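Local coordinates for SnoaL-like domain-containing protein (Burkholderia xenovorans LB400, PDB 3FGY) that is of unknown function but adopts the NTF2-like, SnoaL-type fold, whose cone-shaped cavity probably holds a small-molecule ligand, at residues E35-G40 / S116-I121; L83-A88 / D102-I107. One frame throughout, in Å; residues are numbered along the deposited sequence.

In the fold
Both contacts belong to the one mixed, curved sheet of the NTF2-like fold, their centres about 10 Å apart. Contact 1 pairs strand 34-38 in parallel with strand 113-120, which comes much later in the chain; contact 2, the antiparallel hairpin of strands 81-92 and 98-110, lies between them in sequence. Strands 98-110 and 113-120 are neighbours, so the two contacts join directly: Tyr120 N meets Val104 O and Arg118 O meets Ala106 N in probable backbone hydrogen bonds. One face of the continuous sheet, where Glu119 packs on Phe105 beside an unidentified molecule, lines the interior with the helices, consistent with a pocket; the other, with Leu83, Val85, Val104 and Tyr120, builds the dimer interface.

Contact 1: residues E35-G40 / S116-I121; sequences EWIIPG and SIREYI
Trp36 NE1 gives its N-H to Glu119 OE2 at 2.8 Å, a bond that lies close to the indole plane and meets the oxygen on its anti side, with ring and carboxylate planes 49° apart. This bond would limit rotation of the carboxylate, whose other oxygen, OE1, is hydrogen-bonded to an unidentified molecule, probably from the crystallisation liquor but consistent with a pocket here. Between the backbones run three bonds: Ile117 N to Glu35 O, Ile37 N to Ile117 O (2.9 Å) and Glu119 N to Ile37 O, the last almost straight at 174°. A water also donates to Ile117 O. This ladder is the parallel pairing of strand 34-38 with strand 113-120 in the NTF2-like sheet, and helix 50-64 packs on Trp36 from the concave side through Leu54, Leu57 and Leu58. The indole of Trp36, carried away from its own amide nitrogen by a chi1 of -175°, crosses Ile117, whose CG2 sits over the five-membered ring in a CH-pi contact, 3.8 Å from the centroid. Ile38 CD1 lies 3.6 Å from Glu119 OE2, the two side chains running alongside. On the face that carries Ile37 and Arg118, Ile37 CG2 lies over the guanidinium in one of the two conformers of Arg118. Past the strand end, Pro39 CG packs against Ile121 CG1 at 3.9 Å.

Contact 2: residues L83-A88 / D102-I107; sequences LVVGFA and DWVFAI
Four backbone hydrogen bonds tie Val84 to Phe105 and Gly86 to Trp103, each pair bonded in both directions, as in a regular antiparallel hairpin. Val84 N to Phe105 O and the return bond from Phe105 N to Val84 O are both 2.8 Å. In the second pair, Gly86 O accepts the N-H of Trp103 and is shared with a water that bridges it to Asp102 OD1.

The aromatic contacts centre on Trp103. With chi1 near 50° the indole is turned back over the strand of Gly86. Gly86 CA lies beneath the six-membered ring, 3.6 Å from its centroid, in a CH-pi contact; having no side chain, the glycine lets the ring settle directly on the backbone. Val84 CG1 meets the rim at CZ3, 3.8 Å away, and Ala88 CB lies 3.7 Å from NE1. Asp102 OD2 comes to the edge of the Phe87 ring, 3.4 Å from CD1, and makes no more than a long, weak approach to Arg118 of the second subunit.

Aliphatic packing divides between the faces. Leu83 CD1 touches Ala106 CB at 3.8 Å, and Val85 CG2 lies alongside Val104 CG2; this is the face met by the second subunit, where Tyr120 of that subunit packs on Val85 and Val104. On the other face Val84 CG2 meets Ile107 CD1 at 4.1 Å, with Val11 and Phe15 of helix 5-20 against both residues.

The hairpin thus presents mainly apolar side chains on both faces, toward a helix and toward the partner subunit, while its polar backbone groups are largely paired within the sheet, consistent with its buried place in the dimer.

Contact 1: residues E35-G40 / S116-I121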
ATOM      1  N   GLU A  35     -11.350  -7.079  11.352  1.00 17.96           N
ATOM      2  CA  GLU A  35     -11.392  -7.469   9.955  0.50 17.66           C
ATOM      3  C   GLU A  35      -9.988  -7.297   9.387  1.00 17.87           C
ATOM      4  O   GLU A  35      -9.428  -6.221   9.545  1.00 17.49           O
ATOM      5  CB  GLU A  35     -12.326  -6.495   9.247  0.50 19.01           C
ATOM      6  CG  GLU A  35     -12.461  -6.676   7.779  0.50 18.90           C
ATOM      7  CD  GLU A  35     -13.310  -5.585   7.186  0.50 16.23           C
ATOM      8  OE1 GLU A  35     -12.776  -4.480   6.918  0.50 15.30           O
ATOM      9  OE2 GLU A  35     -14.512  -5.830   7.006  0.50 14.93           O
ATOM     10  N   TRP A  36      -9.432  -8.332   8.754  1.00 14.48           N
ATOM     11  CA  TRP A  36      -8.104  -8.254   8.145  1.00 14.36           C
ATOM     12  C   TRP A  36      -8.215  -8.730   6.710  1.00 14.92           C
ATOM     13  O   TRP A  36      -8.461  -9.920   6.426  1.00 15.43           O
ATOM     14  CB  TRP A  36      -7.125  -9.103   8.958  1.00 15.30           C
ATOM     15  CG  TRP A  36      -5.666  -9.089   8.605  1.00 15.12           C
ATOM     16  CD1 TRP A  36      -5.079  -8.767   7.396  1.00 17.09           C
ATOM     17  CD2 TRP A  36      -4.599  -9.469   9.473  1.00 14.63           C
ATOM     18  NE1 TRP A  36      -3.699  -8.912   7.486  1.00 16.62           N
ATOM     19  CE2 TRP A  36      -3.385  -9.351   8.735  1.00 15.70           C
ATOM     20  CE3 TRP A  36      -4.545  -9.898  10.799  1.00 16.89           C
ATOM     21  CZ2 TRP A  36      -2.161  -9.644   9.292  1.00 15.19           C
ATOM     22  CZ3 TRP A  36      -3.340 -10.165  11.346  1.00 16.80           C
ATOM     23  CH2 TRP A  36      -2.161 -10.061  10.600  1.00 16.33           C
ATOM     24  N   ILE A  37      -8.005  -7.781   5.803  1.00 14.63           N
ATOM     25  CA  ILE A  37      -8.186  -7.997   4.373  1.00 15.83           C
ATOM     26  C   ILE A  37      -6.840  -8.183   3.690  1.00 14.24           C
ATOM     27  O   ILE A  37      -5.946  -7.331   3.813  1.00 15.62           O
ATOM     28  CB  ILE A  37      -8.948  -6.807   3.728  1.00 18.11           C
ATOM     29  CG1 ILE A  37     -10.323  -6.567   4.397  1.00 21.28           C
ATOM     30  CG2 ILE A  37      -9.067  -6.999   2.223  1.00 16.46           C
ATOM     31  CD1 ILE A  37     -11.046  -5.324   3.890  1.00 21.48           C
ATOM     32  N   ILE A  38      -6.699  -9.280   2.955  1.00 13.27           N
ATOM     33  CA  ILE A  38      -5.484  -9.630   2.259  1.00 14.95           C
ATOM     34  C   ILE A  38      -5.847  -9.837   0.788  1.00 14.43           C
ATOM     35  O   ILE A  38      -6.657 -10.696   0.463  1.00 16.44           O
ATOM     36  CB  ILE A  38      -4.847 -10.895   2.871  1.00 14.10           C
ATOM     37  CG1 ILE A  38      -4.549 -10.663   4.366  1.00 16.57           C
ATOM     38  CG2 ILE A  38      -3.577 -11.265   2.076  1.00 14.93           C
ATOM     39  CD1 ILE A  38      -3.788 -11.836   5.001  1.00 17.30           C
ATOM     40  N   PRO A  39      -5.264  -9.015  -0.108  1.00 14.51           N
ATOM     41  CA  PRO A  39      -5.624  -9.131  -1.514  1.00 17.15           C
ATOM     42  C   PRO A  39      -4.867 -10.242  -2.241  1.00 16.12           C
ATOM     43  O   PRO A  39      -3.953 -10.876  -1.669  1.00 15.25           O
ATOM     44  CB  PRO A  39      -5.210  -7.772  -2.083  1.00 16.43           C
ATOM     45  CG  PRO A  39      -3.990  -7.419  -1.346  1.00 17.19           C
ATOM     46  CD  PRO A  39      -4.234  -7.968   0.085  1.00 16.66           C
ATOM     47  N   GLY A  40      -5.240 -10.445  -3.506  1.00 15.58           N
ATOM     48  CA  GLY A  40      -4.548 -11.340  -4.413  1.00 15.45           C
ATOM     49  C   GLY A  40      -5.136 -12.749  -4.500  1.00 16.16           C
ATOM     50  O   GLY A  40      -6.280 -12.988  -4.105  1.00 16.84           O
ATOM     51  N   SER A 116      -9.602  -2.684  11.983  1.00 18.21           N
ATOM     52  CA  SER A 116      -9.560  -3.015  10.552  1.00 19.12           C
ATOM     53  C   SER A 116      -8.130  -2.959  10.088  1.00 17.14           C
ATOM     54  O   SER A 116      -7.380  -2.047  10.478  1.00 18.90           O
ATOM     55  CB  SER A 116     -10.359  -1.999   9.729  1.00 21.90           C
ATOM     56  OG  SER A 116     -11.727  -2.005  10.112  1.00 34.22           O
ATOM     57  N   ILE A 117      -7.762  -3.937   9.276  1.00 16.05           N
ATOM     58  CA  ILE A 117      -6.466  -3.989   8.630  1.00 16.76           C
ATOM     59  C   ILE A 117      -6.734  -4.290   7.164  1.00 17.87           C
ATOM     60  O   ILE A 117      -7.521  -5.170   6.846  1.00 18.13           O
ATOM     61  CB  ILE A 117      -5.606  -5.140   9.202  1.00 17.15           C
ATOM     62  CG1 ILE A 117      -5.381  -4.949  10.704  1.00 20.39           C
ATOM     63  CG2 ILE A 117      -4.279  -5.345   8.429  1.00 18.60           C
ATOM     64  CD1 ILE A 117      -4.874  -6.180  11.381  1.00 19.59           C
ATOM     65  N   ARG A 118      -6.071  -3.566   6.273  1.00 15.61           N
ATOM     66  CA  ARG A 118      -6.046  -3.926   4.870  0.50 16.25           C
ATOM     67  C   ARG A 118      -4.586  -3.913   4.417  1.00 16.31           C
ATOM     68  O   ARG A 118      -3.910  -2.916   4.622  1.00 15.04           O
ATOM     69  CB  ARG A 118      -6.875  -2.932   4.059  0.50 16.79           C
ATOM     70  CG  ARG A 118      -7.294  -3.490   2.746  0.50 16.43           C
ATOM     71  CD  ARG A 118      -7.852  -2.490   1.754  0.50 15.05           C
ATOM     72  NE  ARG A 118      -7.701  -3.182   0.489  0.50 11.06           N
ATOM     73  CZ  ARG A 118      -8.600  -3.996  -0.049  0.50 13.69           C
ATOM     74  NH1 ARG A 118      -9.807  -4.081   0.442  0.50 12.48           N
ATOM     75  NH2 ARG A 118      -8.286  -4.682  -1.142  0.50 14.78           N
ATOM     76  N   GLU A 119      -4.119  -5.010   3.815  1.00 14.71           N
ATOM     77  CA  GLU A 119      -2.793  -5.069   3.247  1.00 14.96           C
ATOM     78  C   GLU A 119      -2.768  -4.640   1.768  1.00 14.04           C
ATOM     79  O   GLU A 119      -3.659  -4.979   0.980  1.00 14.38           O
ATOM     80  CB  GLU A 119      -2.217  -6.485   3.324  1.00 16.58           C
ATOM     81  CG  GLU A 119      -2.251  -7.136   4.674  1.00 18.15           C
ATOM     82  CD  GLU A 119      -1.442  -8.439   4.715  1.00 17.62           C
ATOM     83  OE1 GLU A 119      -0.723  -8.755   3.710  1.00 26.72           O
ATOM     84  OE2 GLU A 119      -1.527  -9.141   5.740  1.00 16.54           O
ATOM     85  N   TYR A 120      -1.674  -3.969   1.423  1.00 14.66           N
ATOM     86  CA  TYR A 120      -1.345  -3.598   0.063  1.00 15.19           C
ATOM     87  C   TYR A 120       0.040  -4.225  -0.184  1.00 14.11           C
ATOM     88  O   TYR A 120       1.014  -3.835   0.433  1.00 13.95           O
ATOM     89  CB  TYR A 120      -1.329  -2.094  -0.110  1.00 14.17           C
ATOM     90  CG  TYR A 120      -2.657  -1.428   0.203  1.00 13.44           C
ATOM     91  CD1 TYR A 120      -3.034  -1.193   1.528  1.00 16.82           C
ATOM     92  CD2 TYR A 120      -3.528  -0.996  -0.799  1.00 14.57           C
ATOM     93  CE1 TYR A 120      -4.235  -0.554   1.835  1.00 15.37           C
ATOM     94  CE2 TYR A 120      -4.724  -0.363  -0.489  1.00 15.43           C
ATOM     95  CZ  TYR A 120      -5.093  -0.149   0.811  1.00 13.88           C
ATOM     96  OH  TYR A 120      -6.278   0.505   1.150  1.00 15.71           O
ATOM     97  N   ILE A 121       0.079  -5.208  -1.085  1.00 14.92           N
ATOM     98  CA  ILE A 121       1.225  -6.072  -1.275  1.00 14.82           C
ATOM     99  C   ILE A 121       1.448  -6.347  -2.768  1.00 15.06           C
ATOM    100  O   ILE A 121       0.631  -5.980  -3.615  1.00 14.36           O
ATOM    101  CB  ILE A 121       1.032  -7.409  -0.498  1.00 16.44           C
ATOM    102  CG1 ILE A 121      -0.155  -8.187  -1.069  1.00 19.26           C
ATOM    103  CG2 ILE A 121       0.917  -7.132   1.036  1.00 16.84           C
ATOM    104  CD1 ILE A 121      -0.412  -9.465  -0.333  1.00 20.13           C
TER
HETATM  105  O   HOH W   1     -10.287  -3.951   6.875  1.00 24.71           O

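Contact 2: residues L83-A88 / D102-I107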
ATOM      1  N   LEU A  83      -0.812   3.743   9.273  1.00 15.82           N
ATOM      2  CA  LEU A  83      -0.333   3.011   8.126  1.00 16.12           C
ATOM      3  C   LEU A  83       1.091   2.587   8.413  1.00 14.22           C
ATOM      4  O   LEU A  83       1.939   3.405   8.802  1.00 16.37           O
ATOM      5  CB  LEU A  83      -0.452   3.859   6.871  1.00 15.96           C
ATOM      6  CG  LEU A  83      -1.795   3.689   6.162  1.00 17.95           C
ATOM      7  CD1 LEU A  83      -3.016   4.044   7.029  1.00 15.87           C
ATOM      8  CD2 LEU A  83      -1.770   4.457   4.815  1.00 19.05           C
ATOM      9  N   VAL A  84       1.346   1.293   8.266  1.00 14.88           N
ATOM     10  CA  VAL A  84       2.637   0.696   8.529  1.00 14.62           C
ATOM     11  C   VAL A  84       3.274   0.361   7.179  1.00 15.08           C
ATOM     12  O   VAL A  84       2.686  -0.388   6.388  1.00 14.44           O
ATOM     13  CB  VAL A  84       2.520  -0.570   9.414  1.00 16.17           C
ATOM     14  CG1 VAL A  84       3.909  -1.038   9.807  1.00 13.60           C
ATOM     15  CG2 VAL A  84       1.675  -0.279  10.684  1.00 14.78           C
ATOM     16  N   VAL A  85       4.457   0.914   6.924  1.00 15.17           N
ATOM     17  CA  VAL A  85       5.140   0.807   5.647  1.00 13.24           C
ATOM     18  C   VAL A  85       6.402  -0.023   5.835  1.00 13.32           C
ATOM     19  O   VAL A  85       7.232   0.300   6.668  1.00 14.87           O
ATOM     20  CB  VAL A  85       5.530   2.200   5.097  1.00 14.91           C
ATOM     21  CG1 VAL A  85       6.130   2.075   3.697  1.00 17.92           C
ATOM     22  CG2 VAL A  85       4.259   3.110   5.084  1.00 14.90           C
ATOM     23  N   GLY A  86       6.521  -1.116   5.088  1.00 14.61           N
ATOM     24  CA  GLY A  86       7.660  -1.991   5.307  1.00 18.24           C
ATOM     25  C   GLY A  86       8.059  -2.820   4.115  1.00 18.17           C
ATOM     26  O   GLY A  86       7.545  -2.643   3.013  1.00 15.09           O
ATOM     27  N   PHE A  87       8.992  -3.721   4.371  1.00 17.84           N
ATOM     28  CA  PHE A  87       9.589  -4.546   3.324  1.00 18.10           C
ATOM     29  C   PHE A  87       9.899  -5.898   3.942  1.00 18.96           C
ATOM     30  O   PHE A  87      10.360  -5.980   5.084  1.00 19.23           O
ATOM     31  CB  PHE A  87      10.827  -3.864   2.744  1.00 18.69           C
ATOM     32  CG  PHE A  87      11.604  -4.717   1.779  1.00 21.99           C
ATOM     33  CD1 PHE A  87      11.258  -4.785   0.442  1.00 21.96           C
ATOM     34  CD2 PHE A  87      12.681  -5.448   2.222  1.00 22.87           C
ATOM     35  CE1 PHE A  87      11.994  -5.594  -0.447  1.00 19.25           C
ATOM     36  CE2 PHE A  87      13.395  -6.244   1.368  1.00 23.03           C
ATOM     37  CZ  PHE A  87      13.057  -6.318   0.031  1.00 19.54           C
ATOM     38  N   ALA A  88       9.582  -6.955   3.208  1.00 16.43           N
ATOM     39  CA  ALA A  88       9.826  -8.322   3.639  1.00 16.99           C
ATOM     40  C   ALA A  88      10.531  -9.104   2.571  1.00 15.43           C
ATOM     41  O   ALA A  88      10.365  -8.830   1.376  1.00 17.43           O
ATOM     42  CB  ALA A  88       8.500  -9.056   3.971  1.00 16.98           C
ATOM     43  N   ASP A 102       7.410  -5.200  -0.998  1.00 19.36           N
ATOM     44  CA  ASP A 102       7.169  -3.867  -0.410  1.00 17.12           C
ATOM     45  C   ASP A 102       5.690  -3.784  -0.087  1.00 16.23           C
ATOM     46  O   ASP A 102       4.830  -4.010  -0.951  1.00 18.69           O
ATOM     47  CB  ASP A 102       7.577  -2.734  -1.337  1.00 18.62           C
ATOM     48  CG  ASP A 102       9.064  -2.461  -1.261  1.00 18.22           C
ATOM     49  OD1 ASP A 102       9.492  -1.717  -0.373  1.00 19.18           O
ATOM     50  OD2 ASP A 102       9.795  -3.023  -2.088  1.00 22.29           O
ATOM     51  N   TRP A 103       5.375  -3.505   1.172  1.00 14.83           N
ATOM     52  CA  TRP A 103       4.013  -3.561   1.640  1.00 15.94           C
ATOM     53  C   TRP A 103       3.573  -2.362   2.490  1.00 15.01           C
ATOM     54  O   TRP A 103       4.388  -1.688   3.134  1.00 15.49           O
ATOM     55  CB  TRP A 103       3.781  -4.854   2.433  1.00 17.56           C
ATOM     56  CG  TRP A 103       4.798  -5.124   3.506  1.00 17.58           C
ATOM     57  CD1 TRP A 103       5.910  -5.925   3.420  1.00 18.33           C
ATOM     58  CD2 TRP A 103       4.793  -4.603   4.859  1.00 17.67           C
ATOM     59  NE1 TRP A 103       6.594  -5.926   4.622  1.00 19.81           N
ATOM     60  CE2 TRP A 103       5.923  -5.137   5.519  1.00 22.17           C
ATOM     61  CE3 TRP A 103       3.944  -3.749   5.567  1.00 16.47           C
ATOM     62  CZ2 TRP A 103       6.228  -4.842   6.861  1.00 23.71           C
ATOM     63  CZ3 TRP A 103       4.244  -3.466   6.927  1.00 19.51           C
ATOM     64  CH2 TRP A 103       5.380  -4.004   7.543  1.00 18.18           C
ATOM     65  N   VAL A 104       2.260  -2.144   2.512  1.00 15.15           N
ATOM     66  CA  VAL A 104       1.631  -1.257   3.479  1.00 15.17           C
ATOM     67  C   VAL A 104       0.493  -2.000   4.177  1.00 14.78           C
ATOM     68  O   VAL A 104      -0.327  -2.663   3.543  1.00 14.97           O
ATOM     69  CB  VAL A 104       1.085   0.019   2.796  1.00 16.35           C
ATOM     70  CG1 VAL A 104       0.226   0.873   3.786  1.00 17.58           C
ATOM     71  CG2 VAL A 104       2.242   0.840   2.188  1.00 15.28           C
ATOM     72  N   PHE A 105       0.438  -1.862   5.508  1.00 15.17           N
ATOM     73  CA  PHE A 105      -0.717  -2.315   6.283  1.00 17.69           C
ATOM     74  C   PHE A 105      -1.442  -1.056   6.736  1.00 18.07           C
ATOM     75  O   PHE A 105      -0.869  -0.224   7.430  1.00 19.78           O
ATOM     76  CB  PHE A 105      -0.308  -3.133   7.515  1.00 19.28           C
ATOM     77  CG  PHE A 105       0.079  -4.549   7.215  1.00 26.83           C
ATOM     78  CD1 PHE A 105       0.703  -4.896   6.010  1.00 29.81           C
ATOM     79  CD2 PHE A 105      -0.185  -5.546   8.130  1.00 33.25           C
ATOM     80  CE1 PHE A 105       1.085  -6.208   5.745  1.00 37.37           C
ATOM     81  CE2 PHE A 105       0.198  -6.861   7.868  1.00 35.00           C
ATOM     82  CZ  PHE A 105       0.837  -7.185   6.687  1.00 38.01           C
ATOM     83  N   ALA A 106      -2.671  -0.887   6.297  1.00 15.85           N
ATOM     84  CA  ALA A 106      -3.484   0.284   6.645  1.00 16.76           C
ATOM     85  C   ALA A 106      -4.411  -0.167   7.752  1.00 18.28           C
ATOM     86  O   ALA A 106      -5.262  -1.053   7.561  1.00 15.24           O
ATOM     87  CB  ALA A 106      -4.282   0.789   5.446  1.00 15.52           C
ATOM     88  N   ILE A 107      -4.204   0.431   8.912  1.00 16.59           N
ATOM     89  CA  ILE A 107      -4.855  -0.002  10.144  1.00 15.57           C
ATOM     90  C   ILE A 107      -5.740   1.115  10.698  1.00 16.21           C
ATOM     91  O   ILE A 107      -5.373   2.293  10.651  1.00 15.38           O
ATOM     92  CB  ILE A 107      -3.823  -0.490  11.186  1.00 15.62           C
ATOM     93  CG1 ILE A 107      -2.966  -1.614  10.585  1.00 20.61           C
ATOM     94  CG2 ILE A 107      -4.514  -0.954  12.451  1.00 16.84           C
ATOM     95  CD1 ILE A 107      -1.878  -2.104  11.463  1.00 22.21           C
TER
HETATM   96  O   HOH W   2       7.850  -0.351   1.365  1.00 15.34           O